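Local coordinates for protein aldehyde deformylating oxygenase (Sulfolobus tokodaii, PDB 5UXG) that binds ferric iron in a helical bundle and probably acts as an oxidoreductase, possibly an aldehyde deformylating oxygenase, at residues 102-107 and 154-159; 115-120 and 192-197. All coordinates share one frame; numbering follows the deposited sequence.

Contact 1 (102-107 and 154-159)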
loop_
_atom_site.group_PDB
_atom_site.type_symbol
_atom_site.label_atom_id
_atom_site.label_comp_id
_atom_site.label_asym_id
_atom_site.label_seq_id
_atom_site.Cartn_x
_atom_site.Cartn_y
_atom_site.Cartn_z
ATOM N N ILE A 102 13.778 5.007 -1.190
ATOM C CA ILE A 102 12.776 3.935 -1.323
ATOM C C ILE A 102 12.315 3.420 0.033
ATOM O O ILE A 102 11.113 3.216 0.244
ATOM C CB ILE A 102 13.330 2.769 -2.225
ATOM C CG1 ILE A 102 13.598 3.296 -3.632
ATOM C CG2 ILE A 102 12.337 1.616 -2.203
ATOM C CD1 ILE A 102 14.421 2.351 -4.460
ATOM N N ALA A 103 13.222 3.169 0.983
ATOM C CA ALA A 103 12.822 2.653 2.283
ATOM C C ALA A 103 11.826 3.583 2.994
ATOM O O ALA A 103 10.950 3.111 3.682
ATOM C CB ALA A 103 14.028 2.387 3.152
ATOM N N THR A 104 12.006 4.895 2.810
ATOM C CA THR A 104 11.113 5.851 3.472
ATOM C C THR A 104 9.826 6.046 2.713
ATOM O O THR A 104 8.761 6.007 3.315
ATOM C CB THR A 104 11.857 7.165 3.794
ATOM O OG1 THR A 104 12.533 7.591 2.654
ATOM C CG2 THR A 104 12.864 6.934 4.895
ATOM N N ARG A 105 9.879 6.258 1.415
ATOM C CA ARG A 105 8.646 6.470 0.631
ATOM C C ARG A 105 7.814 5.200 0.553
ATOM O O ARG A 105 6.604 5.256 0.727
ATOM C CB ARG A 105 8.936 6.971 -0.772
ATOM C CG ARG A 105 7.677 7.127 -1.631
ATOM C CD ARG A 105 7.927 7.564 -3.075
ATOM N NE ARG A 105 8.505 8.879 -3.071
ATOM C CZ ARG A 105 7.849 10.028 -3.191
ATOM N NH1 ARG A 105 6.518 10.088 -3.320
ATOM N NH2 ARG A 105 8.572 11.157 -3.113
ATOM N N PHE A 106 8.492 4.081 0.268
ATOM C CA PHE A 106 7.785 2.835 0.038
ATOM C C PHE A 106 7.627 2.076 1.347
ATOM O O PHE A 106 6.517 1.930 1.844
ATOM C CB PHE A 106 8.450 1.985 -1.035
ATOM C CG PHE A 106 7.542 0.868 -1.507
ATOM C CD1 PHE A 106 6.405 1.120 -2.239
ATOM C CD2 PHE A 106 7.774 -0.425 -1.050
ATOM C CE1 PHE A 106 5.550 0.082 -2.601
ATOM C CE2 PHE A 106 6.925 -1.464 -1.373
ATOM C CZ PHE A 106 5.823 -1.213 -2.164
ATOM N N HIS A 107 8.702 1.581 1.956
ATOM C CA HIS A 107 8.509 0.684 3.057
ATOM C C HIS A 107 7.840 1.378 4.254
ATOM O O HIS A 107 6.925 0.788 4.845
ATOM C CB HIS A 107 9.789 0.009 3.527
ATOM C CG HIS A 107 10.414 -0.811 2.468
ATOM N ND1 HIS A 107 11.025 -0.257 1.373
ATOM C CD2 HIS A 107 10.499 -2.151 2.308
ATOM C CE1 HIS A 107 11.482 -1.211 0.588
ATOM N NE2 HIS A 107 11.157 -2.378 1.128
ATOM N N SER A 154 15.576 -2.179 8.238
ATOM C CA SER A 154 16.945 -2.664 8.098
ATOM C C SER A 154 17.714 -1.932 7.006
ATOM O O SER A 154 18.942 -1.882 7.060
ATOM C CB SER A 154 16.958 -4.204 7.898
ATOM O OG SER A 154 16.904 -4.529 6.541
ATOM N N LEU A 155 17.036 -1.338 6.022
ATOM C CA LEU A 155 17.685 -0.584 4.963
ATOM C C LEU A 155 18.119 0.854 5.377
ATOM O O LEU A 155 18.879 1.509 4.676
ATOM C CB LEU A 155 16.782 -0.495 3.745
ATOM C CG LEU A 155 16.393 -1.787 3.049
ATOM C CD1 LEU A 155 15.318 -1.474 2.002
ATOM C CD2 LEU A 155 17.565 -2.430 2.328
ATOM N N ILE A 156 17.553 1.356 6.468
ATOM C CA ILE A 156 17.849 2.729 6.921
ATOM C C ILE A 156 19.127 2.803 7.771
ATOM O O ILE A 156 19.267 2.131 8.794
ATOM C CB ILE A 156 16.650 3.278 7.725
ATOM C CG1 ILE A 156 15.449 3.428 6.766
ATOM C CG2 ILE A 156 17.007 4.614 8.356
ATOM C CD1 ILE A 156 14.109 3.542 7.450
ATOM N N GLU A 157 20.048 3.647 7.356
ATOM C CA GLU A 157 21.267 3.851 8.114
ATOM C C GLU A 157 21.256 5.272 8.754
ATOM O O GLU A 157 21.427 5.405 9.962
ATOM C CB GLU A 157 22.436 3.591 7.158
ATOM C CG GLU A 157 22.194 2.230 6.467
ATOM C CD GLU A 157 23.431 1.393 6.215
ATOM O OE1 GLU A 157 23.575 0.357 6.912
ATOM O OE2 GLU A 157 24.236 1.742 5.317
ATOM N N ASP A 158 20.917 6.280 7.960
ATOM C CA ASP A 158 20.852 7.645 8.428
ATOM C C ASP A 158 19.509 7.937 9.121
ATOM O O ASP A 158 18.542 8.320 8.445
ATOM C CB ASP A 158 21.041 8.546 7.223
ATOM C CG ASP A 158 21.261 10.042 7.581
ATOM O OD1 ASP A 158 20.822 10.534 8.641
ATOM O OD2 ASP A 158 21.837 10.735 6.733
ATOM N N LYS A 159 19.489 7.831 10.441
ATOM C CA LYS A 159 18.213 7.954 11.174
ATOM C C LYS A 159 17.533 9.314 11.028
ATOM O O LYS A 159 16.313 9.388 10.882
ATOM C CB LYS A 159 18.378 7.609 12.654
ATOM C CG LYS A 159 18.745 6.169 13.003
ATOM C CD LYS A 159 18.930 6.019 14.496
ATOM C CE LYS A 159 19.605 4.707 14.819
ATOM N NZ LYS A 159 19.139 4.211 16.144
#

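Contact 2 (115-120 and 192-197)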
loop_
_atom_site.group_PDB
_atom_site.type_symbol
_atom_site.label_atom_id
_atom_site.label_comp_id
_atom_site.label_asym_id
_atom_site.label_seq_id
_atom_site.Cartn_x
_atom_site.Cartn_y
_atom_site.Cartn_z
ATOM N N ALA A 115 -0.654 1.313 3.466
ATOM C CA ALA A 115 -1.119 -0.048 3.336
ATOM C C ALA A 115 -1.694 -0.601 4.614
ATOM O O ALA A 115 -2.693 -1.342 4.605
ATOM C CB ALA A 115 -0.063 -0.975 2.757
ATOM N N THR A 116 -1.145 -0.198 5.755
ATOM C CA THR A 116 -1.598 -0.678 7.020
ATOM C C THR A 116 -3.078 -0.335 7.207
ATOM O O THR A 116 -3.910 -1.162 7.492
ATOM C CB THR A 116 -0.704 -0.118 8.148
ATOM O OG1 THR A 116 0.657 -0.510 7.872
ATOM C CG2 THR A 116 -1.107 -0.682 9.456
ATOM N N VAL A 117 -3.418 0.908 6.911
ATOM C CA VAL A 117 -4.778 1.379 7.031
ATOM C C VAL A 117 -5.698 0.730 5.979
ATOM O O VAL A 117 -6.798 0.216 6.298
ATOM C CB VAL A 117 -4.808 2.920 6.896
ATOM C CG1 VAL A 117 -6.224 3.410 6.933
ATOM C CG2 VAL A 117 -4.057 3.506 8.087
ATOM N N GLY A 118 -5.263 0.744 4.729
ATOM C CA GLY A 118 -6.039 0.133 3.635
ATOM C C GLY A 118 -6.345 -1.354 3.896
ATOM O O GLY A 118 -7.473 -1.842 3.673
ATOM N N LEU A 119 -5.358 -2.088 4.427
ATOM C CA LEU A 119 -5.550 -3.527 4.683
ATOM C C LEU A 119 -6.455 -3.776 5.901
ATOM O O LEU A 119 -7.195 -4.769 5.953
ATOM C CB LEU A 119 -4.184 -4.219 4.839
ATOM C CG LEU A 119 -3.320 -4.295 3.591
ATOM C CD1 LEU A 119 -1.894 -4.674 3.898
ATOM C CD2 LEU A 119 -3.921 -5.284 2.598
ATOM N N LYS A 120 -6.382 -2.885 6.899
ATOM C CA LYS A 120 -7.300 -2.917 8.035
ATOM C C LYS A 120 -8.742 -2.814 7.542
ATOM O O LYS A 120 -9.579 -3.613 7.947
ATOM C CB LYS A 120 -6.985 -1.789 9.023
ATOM C CG LYS A 120 -7.930 -1.803 10.236
ATOM C CD LYS A 120 -7.920 -0.488 11.061
ATOM C CE LYS A 120 -8.756 0.603 10.391
ATOM N NZ LYS A 120 -9.488 1.456 11.385
ATOM N N GLN A 192 -11.642 11.124 9.633
ATOM C CA GLN A 192 -10.861 11.677 10.715
ATOM C C GLN A 192 -10.219 10.593 11.575
ATOM O O GLN A 192 -9.072 10.715 12.019
ATOM C CB GLN A 192 -11.695 12.587 11.602
ATOM C CG GLN A 192 -10.886 13.259 12.716
ATOM C CD GLN A 192 -9.845 14.224 12.183
ATOM O OE1 GLN A 192 -10.207 15.225 11.551
ATOM N NE2 GLN A 192 -8.539 13.935 12.401
ATOM N N GLU A 193 -10.993 9.567 11.887
ATOM C CA GLU A 193 -10.503 8.475 12.668
ATOM C C GLU A 193 -9.349 7.750 11.935
ATOM O O GLU A 193 -8.334 7.383 12.555
ATOM C CB GLU A 193 -11.677 7.558 13.013
ATOM C CG GLU A 193 -11.397 6.542 14.070
ATOM C CD GLU A 193 -12.670 5.908 14.659
ATOM O OE1 GLU A 193 -12.874 4.709 14.379
ATOM O OE2 GLU A 193 -13.468 6.557 15.400
ATOM N N LEU A 194 -9.495 7.570 10.636
ATOM C CA LEU A 194 -8.430 6.987 9.821
ATOM C C LEU A 194 -7.140 7.833 9.840
ATOM O O LEU A 194 -6.017 7.298 9.927
ATOM C CB LEU A 194 -8.876 6.789 8.387
ATOM C CG LEU A 194 -9.976 5.759 8.213
ATOM C CD1 LEU A 194 -10.395 5.784 6.755
ATOM C CD2 LEU A 194 -9.594 4.367 8.630
ATOM N N VAL A 195 -7.296 9.153 9.719
ATOM C CA VAL A 195 -6.183 10.066 9.807
ATOM C C VAL A 195 -5.543 9.982 11.187
ATOM O O VAL A 195 -4.305 9.915 11.300
ATOM C CB VAL A 195 -6.550 11.525 9.418
ATOM C CG1 VAL A 195 -5.361 12.456 9.708
ATOM C CG2 VAL A 195 -6.930 11.539 7.933
ATOM N N ASN A 196 -6.355 9.922 12.240
ATOM C CA ASN A 196 -5.757 9.808 13.557
ATOM C C ASN A 196 -4.903 8.518 13.658
ATOM O O ASN A 196 -3.832 8.500 14.320
ATOM C CB ASN A 196 -6.830 9.773 14.661
ATOM C CG ASN A 196 -7.679 11.034 14.724
ATOM O OD1 ASN A 196 -7.321 12.107 14.219
ATOM N ND2 ASN A 196 -8.850 10.878 15.270
ATOM N N LEU A 197 -5.422 7.410 13.135
ATOM C CA LEU A 197 -4.656 6.129 13.110
ATOM C C LEU A 197 -3.360 6.316 12.327
ATOM O O LEU A 197 -2.291 5.877 12.769
ATOM C CB LEU A 197 -5.507 5.038 12.460
ATOM C CG LEU A 197 -4.828 3.693 12.174
ATOM C CD1 LEU A 197 -4.205 3.147 13.442
ATOM C CD2 LEU A 197 -5.787 2.606 11.660
HETATM O O HOH W 1 -10.966 4.277 11.716
#

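Contact 1 (102-107 and 154-159)
The imidazole of H107 is held between two hydrocarbon groups: L155 CD1 sits over one face, 4.0 Å above the ring plane and displaced toward the rim, while CD2 of its own neighbour F106 covers the opposite face with a similar offset. At the edge, in the ring plane, lies the carbonyl oxygen of I102. H107 and L155 cross at about a right angle, and the nearest pair is H107 CE1 to L155 CD1 at 4.1 Å. In both residues CG stands anti to the carbonyl carbon (chi1 -61° in H107, -62° in L155), and with these torsions a leucine methyl rests over the ring face. One turn earlier on helix 98-128, A103 CB meets two residues at once, lying 4.0 Å from L155 CB and 4.0 Å from I156 CG1. Here the backbones come close, with CA of A103 and CA of L155 6.4 Å apart. Further along, I156 CD1 reaches T104 CG2 at 4.4 Å, while T104 OG1 is hydrogen-bonded to E100 O. H107 NE2 is hydrogen-bonded to Q53 OE1, and the side chains of H107 and the iron ligand E111 are about 3 Å apart. Van der Waals packing thus joins L155 and the loop residue I156 to helix 98-128, and with the Q53 bond it probably restrains the tilt of an imidazole placed like a second-shell residue.

Contact 2 (115-120 and 192-197)
With CG anti to the backbone N (chi1 172°), L197 extends its isobutyl group toward helix 98-128, and K120, whose CG takes the same first rotamer, comes to meet it. The lysine chain then bends at chi3 (79°), and the two side chains meet end to end, L197 CD2 lying 3.8 Å from K120 CE. Aliphatic carbon thus lines the methyl, and K120 NZ stays beside it while also lying 4.0 Å from L194 CD2. V117 straddles the two leucines. Its CG1 touches L194 CD2 at 3.9 Å, the two chains meeting at a slant, whereas its CG2 approaches L197 CD2 at 4.1 Å as V117 and L197 slide past each other in opposite directions. Charge is kept at the margin: K120 NZ and E193 OE1 stand 5.6 Å apart, and a water bridges them through two weak hydrogen bonds, accepting from the amine and donating to the carboxylate. The segment axes pass 10.7 Å from each other at 135°, so the helices run roughly against each other but well splayed. V117 also touches M198 and L201 farther along helix 191-211. Aliphatic packing of this kind joins the C-terminal helix 191-211 to helix 98-128, which carries the iron ligand E111, consistent with the ferritin-like helical bundle known for aldehyde deformylating oxygenases.

How the contacts relate
Both contacts draw on helix 98-128, and with their centres 21 Å apart they show one long helix using similar aliphatic packing beside different polar neighbours. Contact 1 is the more buried, although it lies farther from the centre of the chain, and it joins the helix to the end of helix 132-155 and the turn beyond. Contact 2 is partly buried and pairs the helix with helix 191-211. Contact 1 adds an imidazole beside the iron ligands, whereas contact 2 adds a lysine and a water-mediated approach to a glutamate. There the side chain of K120 is about 11 Å from that of the iron ligand E145.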